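Local coordinates for enoyl-acyl carrier protein reductase (Uncultured bacterium, PDB 6KIA) that reduces enoyl-acyl carrier protein with NADH, probably in fatty acid synthesis, and confers resistance to triclosan, at residues G19-L24 / G147-G152; T72-A75 / R80-N83; A106-T109 / D115-L118. One frame throughout, in Å; residues are numbered along the deposited sequence.

Interaction 1: residues G19-L24 / G147-G152; sequences GDVFVL and GMIPDG
Val21, at the start of the first strand of the NAD-binding Rossmann-type sheet, meets Ile149 in the loop that leads from helix 120-146 to the neighbouring parallel strand 155-159. The Val21 side chain points at that loop and does its touching mainly with CG2. Val21 CG2 is 3.9 Å from Ile149 CG1 and 4.1 Å from Ile149 CG2, so it faces the fork of the isoleucine, coming in at a slant; Val21 CG1 is also 4.1 Å from Ile149 CG1. In Val21 the branch CG1 is anti to the backbone N (chi1 -179°), which leaves CG2 beside that N and turned to the loop. Val21 CG2 is also 4.2 Å from the Met148 carbonyl O, and at the exposed margin Gly19 O comes within 4.4 Å of Pro150 CD.

Several polar groups here find partners elsewhere in the chain. Asp20 OD1 is hydrogen-bonded to the backbone N of Asn154 and OD2 to that of Arg17, while Arg226 takes both the Ile149 carbonyl and, in a salt bridge, the Asp151 carboxylate. Between the segments themselves the contact is a small one, about 170 Å² in all, and rests on dispersion and the burial of branched aliphatic carbon: it fits shapes together but sets no hydrogen-bond register between strand and loop.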
loop_
_atom_site.group_PDB
_atom_site.type_symbol
_atom_site.label_atom_id
_atom_site.label_comp_id
_atom_site.label_asym_id
_atom_site.label_seq_id
_atom_site.Cartn_x
_atom_site.Cartn_y
_atom_site.Cartn_z
ATOM N N GLY A 19 6.280 -8.312 25.683
ATOM C CA GLY A 19 5.201 -7.709 26.437
ATOM C C GLY A 19 4.568 -6.532 25.722
ATOM O O GLY A 19 3.397 -6.205 25.974
ATOM N N ASP A 20 5.345 -5.872 24.865
ATOM C CA ASP A 20 4.813 -4.793 24.038
ATOM C C ASP A 20 3.939 -5.405 22.951
ATOM O O ASP A 20 4.119 -6.566 22.598
ATOM C CB ASP A 20 5.942 -3.954 23.446
ATOM C CG ASP A 20 6.733 -3.223 24.516
ATOM O OD1 ASP A 20 6.157 -2.934 25.597
ATOM O OD2 ASP A 20 7.929 -2.963 24.294
ATOM N N VAL A 21 2.980 -4.637 22.438
ATOM C CA VAL A 21 1.932 -5.211 21.597
ATOM C C VAL A 21 1.926 -4.569 20.218
ATOM O O VAL A 21 1.917 -3.352 20.093
ATOM C CB VAL A 21 0.540 -5.028 22.228
ATOM C CG1 VAL A 21 -0.560 -5.655 21.369
ATOM C CG2 VAL A 21 0.526 -5.670 23.634
ATOM N N PHE A 22 1.966 -5.412 19.197
ATOM C CA PHE A 22 1.919 -4.966 17.814
ATOM C C PHE A 22 0.549 -5.275 17.236
ATOM O O PHE A 22 0.106 -6.424 17.270
ATOM C CB PHE A 22 3.016 -5.655 16.994
ATOM C CG PHE A 22 3.025 -5.262 15.539
ATOM C CD1 PHE A 22 2.253 -5.947 14.618
ATOM C CD2 PHE A 22 3.838 -4.227 15.095
ATOM C CE1 PHE A 22 2.270 -5.588 13.261
ATOM C CE2 PHE A 22 3.878 -3.867 13.753
ATOM C CZ PHE A 22 3.089 -4.547 12.835
ATOM N N VAL A 23 -0.129 -4.251 16.711
ATOM C CA VAL A 23 -1.477 -4.429 16.211
ATOM C C VAL A 23 -1.510 -4.199 14.710
ATOM O O VAL A 23 -1.218 -3.102 14.255
ATOM C CB VAL A 23 -2.473 -3.478 16.884
ATOM C CG1 VAL A 23 -3.892 -3.751 16.364
ATOM C CG2 VAL A 23 -2.433 -3.660 18.399
ATOM N N LEU A 24 -1.852 -5.238 13.958
ATOM C CA LEU A 24 -1.963 -5.124 12.507
ATOM C C LEU A 24 -3.351 -4.645 12.152
ATOM O O LEU A 24 -4.325 -5.383 12.296
ATOM C CB LEU A 24 -1.641 -6.453 11.814
ATOM C CG LEU A 24 -1.528 -6.326 10.281
ATOM C CD1 LEU A 24 -0.345 -5.427 9.878
ATOM C CD2 LEU A 24 -1.472 -7.692 9.605
ATOM N N GLY A 147 -8.015 -4.439 27.044
ATOM C CA GLY A 147 -7.801 -5.439 28.077
ATOM C C GLY A 147 -6.567 -6.287 27.860
ATOM O O GLY A 147 -6.111 -6.982 28.767
ATOM N N MET A 148 -6.015 -6.220 26.655
ATOM C CA MET A 148 -4.854 -7.022 26.282
ATOM C C MET A 148 -3.508 -6.294 26.376
ATOM O O MET A 148 -2.460 -6.925 26.262
ATOM C CB MET A 148 -5.011 -7.529 24.840
ATOM C CG MET A 148 -6.333 -8.181 24.529
ATOM S SD MET A 148 -6.261 -8.706 22.797
ATOM C CE MET A 148 -7.989 -8.958 22.439
ATOM N N ILE A 149 -3.529 -4.975 26.538
ATOM C CA ILE A 149 -2.300 -4.196 26.582
ATOM C C ILE A 149 -2.100 -3.646 28.005
ATOM O O ILE A 149 -2.827 -2.753 28.445
ATOM C CB ILE A 149 -2.309 -3.046 25.539
ATOM C CG1 ILE A 149 -2.735 -3.570 24.160
ATOM C CG2 ILE A 149 -0.944 -2.356 25.460
ATOM C CD1 ILE A 149 -2.868 -2.477 23.130
ATOM N N PRO A 150 -1.122 -4.196 28.747
ATOM C CA PRO A 150 -1.024 -3.771 30.156
ATOM C C PRO A 150 -0.461 -2.358 30.292
ATOM O O PRO A 150 0.206 -1.861 29.369
ATOM C CB PRO A 150 -0.072 -4.806 30.775
ATOM C CG PRO A 150 0.758 -5.329 29.596
ATOM C CD PRO A 150 -0.130 -5.231 28.382
ATOM N N ASP A 151 -0.745 -1.711 31.430
ATOM C CA ASP A 151 -0.062 -0.478 31.778
ATOM C C ASP A 151 1.433 -0.676 31.641
ATOM O O ASP A 151 1.978 -1.700 32.082
ATOM C CB ASP A 151 -0.346 -0.044 33.233
ATOM C CG ASP A 151 -1.780 0.366 33.468
ATOM O OD1 ASP A 151 -2.512 0.550 32.486
ATOM O OD2 ASP A 151 -2.177 0.533 34.655
ATOM N N GLY A 152 2.110 0.322 31.099
ATOM C CA GLY A 152 3.553 0.250 30.991
ATOM C C GLY A 152 4.018 -0.285 29.646
ATOM O O GLY A 152 5.186 -0.168 29.312
#

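Interaction 2: residues T72-A75 / R80-N83; sequences TAEA and RIIN
Glu74 reaches from helix 67-77 to the backbone of strand 80-83 and accepts a hydrogen bond from Ile81 N on OE2, 3.0 Å long and nearly straight (174° at the hydrogen). The bond spans the turn at the end of a beta-alpha-beta crossover, in which the chain leaves strand 47-56, passes through the helix and returns as a parallel neighbour. The amide approaches the anti side of the carboxylate, 25° out of its plane. Arg80 and Ile82 make backbone bonds to Gly50 in strand 47-56; Ile81 N, between them, has the glutamate instead. Glu74 OE2 also lies near the plane at the edge of the Arg80 guanidinium, but 4.3 Å from Arg80 NE, too long for a salt bridge; Arg80 NH1 pairs with Glu144 in helix 120-146.

Beyond the bond, the glutamate and isoleucine side chains run antiparallel alongside one another, with Glu74 CG 3.9 Å from Ile81 CB. Ile81 sends its longer branch against the helix, where CD1 meets Ala73. The fit there is tight: chi2 of Ile81 is 147°, some way from a staggered value, and Ile81 CD1 sits 3.5 Å from Ala73 CB and 3.3 Å from the carbonyl O of Ala73.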
loop_
_atom_site.group_PDB
_atom_site.type_symbol
_atom_site.label_atom_id
_atom_site.label_comp_id
_atom_site.label_asym_id
_atom_site.label_seq_id
_atom_site.Cartn_x
_atom_site.Cartn_y
_atom_site.Cartn_z
ATOM N N THR A 72 -7.634 -20.383 11.297
ATOM C CA THR A 72 -6.788 -20.248 10.119
ATOM C C THR A 72 -6.143 -18.859 10.037
ATOM O O THR A 72 -4.921 -18.736 9.865
ATOM C CB THR A 72 -7.596 -20.534 8.849
ATOM O OG1 THR A 72 -8.038 -21.898 8.882
ATOM C CG2 THR A 72 -6.744 -20.313 7.608
ATOM N N ALA A 73 -6.962 -17.823 10.189
ATOM C CA ALA A 73 -6.483 -16.443 10.134
ATOM C C ALA A 73 -5.439 -16.170 11.213
ATOM O O ALA A 73 -4.450 -15.473 10.973
ATOM C CB ALA A 73 -7.650 -15.472 10.256
ATOM N N GLU A 74 -5.652 -16.715 12.408
ATOM C CA GLU A 74 -4.716 -16.498 13.506
ATOM C C GLU A 74 -3.380 -17.208 13.263
ATOM O O GLU A 74 -2.316 -16.699 13.642
ATOM C CB GLU A 74 -5.335 -16.944 14.845
ATOM C CG GLU A 74 -6.463 -16.036 15.321
ATOM C CD GLU A 74 -6.976 -16.370 16.717
ATOM O OE1 GLU A 74 -6.820 -17.529 17.154
ATOM O OE2 GLU A 74 -7.555 -15.473 17.377
ATOM N N ALA A 75 -3.427 -18.380 12.633
ATOM C CA ALA A 75 -2.186 -19.083 12.318
ATOM C C ALA A 75 -1.419 -18.326 11.234
ATOM O O ALA A 75 -0.192 -18.269 11.244
ATOM C CB ALA A 75 -2.464 -20.492 11.879
ATOM N N ARG A 80 -3.305 -13.355 17.917
ATOM C CA ARG A 80 -4.748 -13.300 18.081
ATOM C C ARG A 80 -5.415 -12.344 17.104
ATOM O O ARG A 80 -4.872 -11.291 16.782
ATOM C CB ARG A 80 -5.112 -12.869 19.496
ATOM C CG ARG A 80 -4.983 -13.954 20.551
ATOM C CD ARG A 80 -5.977 -13.675 21.663
ATOM N NE ARG A 80 -7.256 -13.268 21.088
ATOM C CZ ARG A 80 -8.157 -12.516 21.711
ATOM N NH1 ARG A 80 -9.291 -12.196 21.101
ATOM N NH2 ARG A 80 -7.921 -12.087 22.943
ATOM N N ILE A 81 -6.577 -12.744 16.608
ATOM C CA ILE A 81 -7.392 -11.862 15.783
ATOM C C ILE A 81 -8.651 -11.522 16.551
ATOM O O ILE A 81 -9.298 -12.403 17.109
ATOM C CB ILE A 81 -7.711 -12.481 14.415
ATOM C CG1 ILE A 81 -6.540 -12.180 13.483
ATOM C CG2 ILE A 81 -8.954 -11.864 13.784
ATOM C CD1 ILE A 81 -6.260 -13.222 12.491
ATOM N N ILE A 82 -8.967 -10.234 16.626
ATOM C CA ILE A 82 -10.182 -9.795 17.309
ATOM C C ILE A 82 -11.338 -9.929 16.335
ATOM O O ILE A 82 -11.326 -9.327 15.253
ATOM C CB ILE A 82 -10.039 -8.357 17.833
ATOM C CG1 ILE A 82 -8.928 -8.310 18.889
ATOM C CG2 ILE A 82 -11.368 -7.849 18.406
ATOM C CD1 ILE A 82 -8.586 -6.924 19.377
ATOM N N ASN A 83 -12.315 -10.767 16.683
ATOM C CA ASN A 83 -13.292 -11.202 15.688
ATOM C C ASN A 83 -14.458 -10.221 15.550
ATOM O O ASN A 83 -15.585 -10.497 15.963
ATOM C CB ASN A 83 -13.830 -12.589 16.033
ATOM C CG ASN A 83 -14.444 -13.278 14.838
ATOM O OD1 ASN A 83 -14.489 -12.715 13.742
ATOM N ND2 ASN A 83 -14.972 -14.480 15.051
#

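Interaction 3: residues A106-T109 / D115-L118; sequences ADMT and DDKL
Asp116 OD2 is hydrogen-bonded to Ser112 OG and at the same time lies against the base of the Met108 side chain. Ser112 OG is shared, because the backbone N of Thr109 is hydrogen-bonded to it as well. The serine hydroxyl therefore links the two limbs of this loop through one intermediate atom, whereas Thr109 N and Asp116 OD2 remain 4.4 Å apart. With the serine anchoring its oxygen, the Asp116 carboxylate is probably restrained in its rotation, and the rest of the contact is built around it.

Asp116 OD2 is 3.3 Å from Met108 CG and also touches Met108 CA and CB, so the carboxylate oxygen nestles against the first carbons of the methionine. From there the two side chains pass side by side, heading opposite ways. Met108 runs out fully extended beyond CG (chi2 -166°, chi3 174°), which carries its terminal methyl along the aspartate until Met108 CE is 3.7 Å from Asp116 CB. The methyl goes on to the leucine, where Met108 CE meets Leu118 CD2 at 3.9 Å, and here the two side chains are turned at about a right angle. Met108 is buried in a largely exposed loop; the Asp116 side chain covers part of it and Leu118 meets its end.

The arrangement folds the connection between helix 101-105 and helix 120-146 back on itself at the protein surface. Its second limb is fastened in turn to helix 196-219, where the backbone N of Leu118 is hydrogen-bonded to the carboxylate of Asp196 (OD2) at the first turn and the Leu118 side chain packs on Leu200.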
loop_
_atom_site.group_PDB
_atom_site.type_symbol
_atom_site.label_atom_id
_atom_site.label_comp_id
_atom_site.label_asym_id
_atom_site.label_seq_id
_atom_site.Cartn_x
_atom_site.Cartn_y
_atom_site.Cartn_z
ATOM N N ALA A 106 -25.688 -0.863 -10.689
ATOM C CA ALA A 106 -26.071 -2.115 -11.346
ATOM C C ALA A 106 -26.532 -1.998 -12.796
ATOM O O ALA A 106 -26.365 -2.940 -13.572
ATOM C CB ALA A 106 -27.160 -2.802 -10.531
ATOM N N ASP A 107 -27.099 -0.860 -13.182
ATOM C CA ASP A 107 -27.633 -0.767 -14.535
ATOM C C ASP A 107 -26.788 0.128 -15.439
ATOM O O ASP A 107 -27.199 0.469 -16.550
ATOM C CB ASP A 107 -29.089 -0.298 -14.496
ATOM C CG ASP A 107 -30.034 -1.393 -14.016
ATOM O OD1 ASP A 107 -30.019 -2.492 -14.613
ATOM O OD2 ASP A 107 -30.784 -1.157 -13.044
ATOM N N MET A 108 -25.582 0.465 -14.978
ATOM C CA MET A 108 -24.597 1.118 -15.841
ATOM C C MET A 108 -24.074 0.110 -16.854
ATOM O O MET A 108 -23.814 -1.040 -16.514
ATOM C CB MET A 108 -23.426 1.686 -15.029
ATOM C CG MET A 108 -23.811 2.802 -14.087
ATOM S SD MET A 108 -22.361 3.683 -13.473
ATOM C CE MET A 108 -23.157 5.012 -12.558
ATOM N N THR A 109 -23.919 0.546 -18.097
ATOM C CA THR A 109 -23.395 -0.312 -19.149
ATOM C C THR A 109 -22.152 0.322 -19.731
ATOM O O THR A 109 -21.797 1.443 -19.365
ATOM C CB THR A 109 -24.421 -0.537 -20.282
ATOM O OG1 THR A 109 -24.567 0.669 -21.046
ATOM C CG2 THR A 109 -25.774 -0.953 -19.716
ATOM N N ASP A 115 -21.936 8.829 -18.784
ATOM C CA ASP A 115 -22.956 9.852 -18.712
ATOM C C ASP A 115 -23.969 9.587 -17.602
ATOM O O ASP A 115 -24.776 10.467 -17.284
ATOM C CB ASP A 115 -23.671 9.936 -20.059
ATOM C CG ASP A 115 -22.800 10.542 -21.144
ATOM O OD1 ASP A 115 -22.017 11.469 -20.846
ATOM O OD2 ASP A 115 -22.895 10.082 -22.300
ATOM N N ASP A 116 -23.940 8.386 -17.016
ATOM C CA ASP A 116 -24.874 8.050 -15.927
ATOM C C ASP A 116 -24.632 8.912 -14.697
ATOM O O ASP A 116 -23.490 9.176 -14.319
ATOM C CB ASP A 116 -24.782 6.567 -15.550
ATOM C CG ASP A 116 -25.546 5.657 -16.509
ATOM O OD1 ASP A 116 -26.459 6.132 -17.222
ATOM O OD2 ASP A 116 -25.231 4.447 -16.546
ATOM N N LYS A 117 -25.718 9.335 -14.057
ATOM C CA LYS A 117 -25.604 10.233 -12.914
ATOM C C LYS A 117 -26.149 9.531 -11.680
ATOM O O LYS A 117 -27.068 8.721 -11.782
ATOM C CB LYS A 117 -26.363 11.534 -13.176
ATOM C CG LYS A 117 -25.700 12.385 -14.277
ATOM C CD LYS A 117 -24.229 12.628 -14.052
ATOM C CE LYS A 117 -23.672 13.385 -15.234
ATOM N NZ LYS A 117 -22.232 13.697 -15.165
ATOM N N LEU A 118 -25.597 9.847 -10.512
ATOM C CA LEU A 118 -26.006 9.180 -9.282
ATOM C C LEU A 118 -26.787 10.094 -8.335
ATOM O O LEU A 118 -26.578 11.309 -8.307
ATOM C CB LEU A 118 -24.768 8.607 -8.565
ATOM C CG LEU A 118 -24.061 7.461 -9.293
ATOM C CD1 LEU A 118 -22.704 7.129 -8.663
ATOM C CD2 LEU A 118 -24.950 6.235 -9.258
#

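Overall arrangement
From the N terminus, the chain enters the sheet at strand 21-25, whose start interaction 1 joins to the loop before strand 155-159. It then passes through strand 47-56 and helix 67-77, and interaction 2 closes the short turn tying that helix to strand 80-83. Farther on, interaction 3 closes a second short loop, joining two limbs of a surface connection ahead of helix 120-146. Interaction 1 closes only after that helix, so both others nest inside its long loop, in series. Interactions 1 and 2 touch, with Met148 CE 3.7 Å from Ile82 CD1, and share one sheet. Interaction 3 stands apart, its nearest atoms about 31 Å from interaction 1 and about 29 Å from interaction 2.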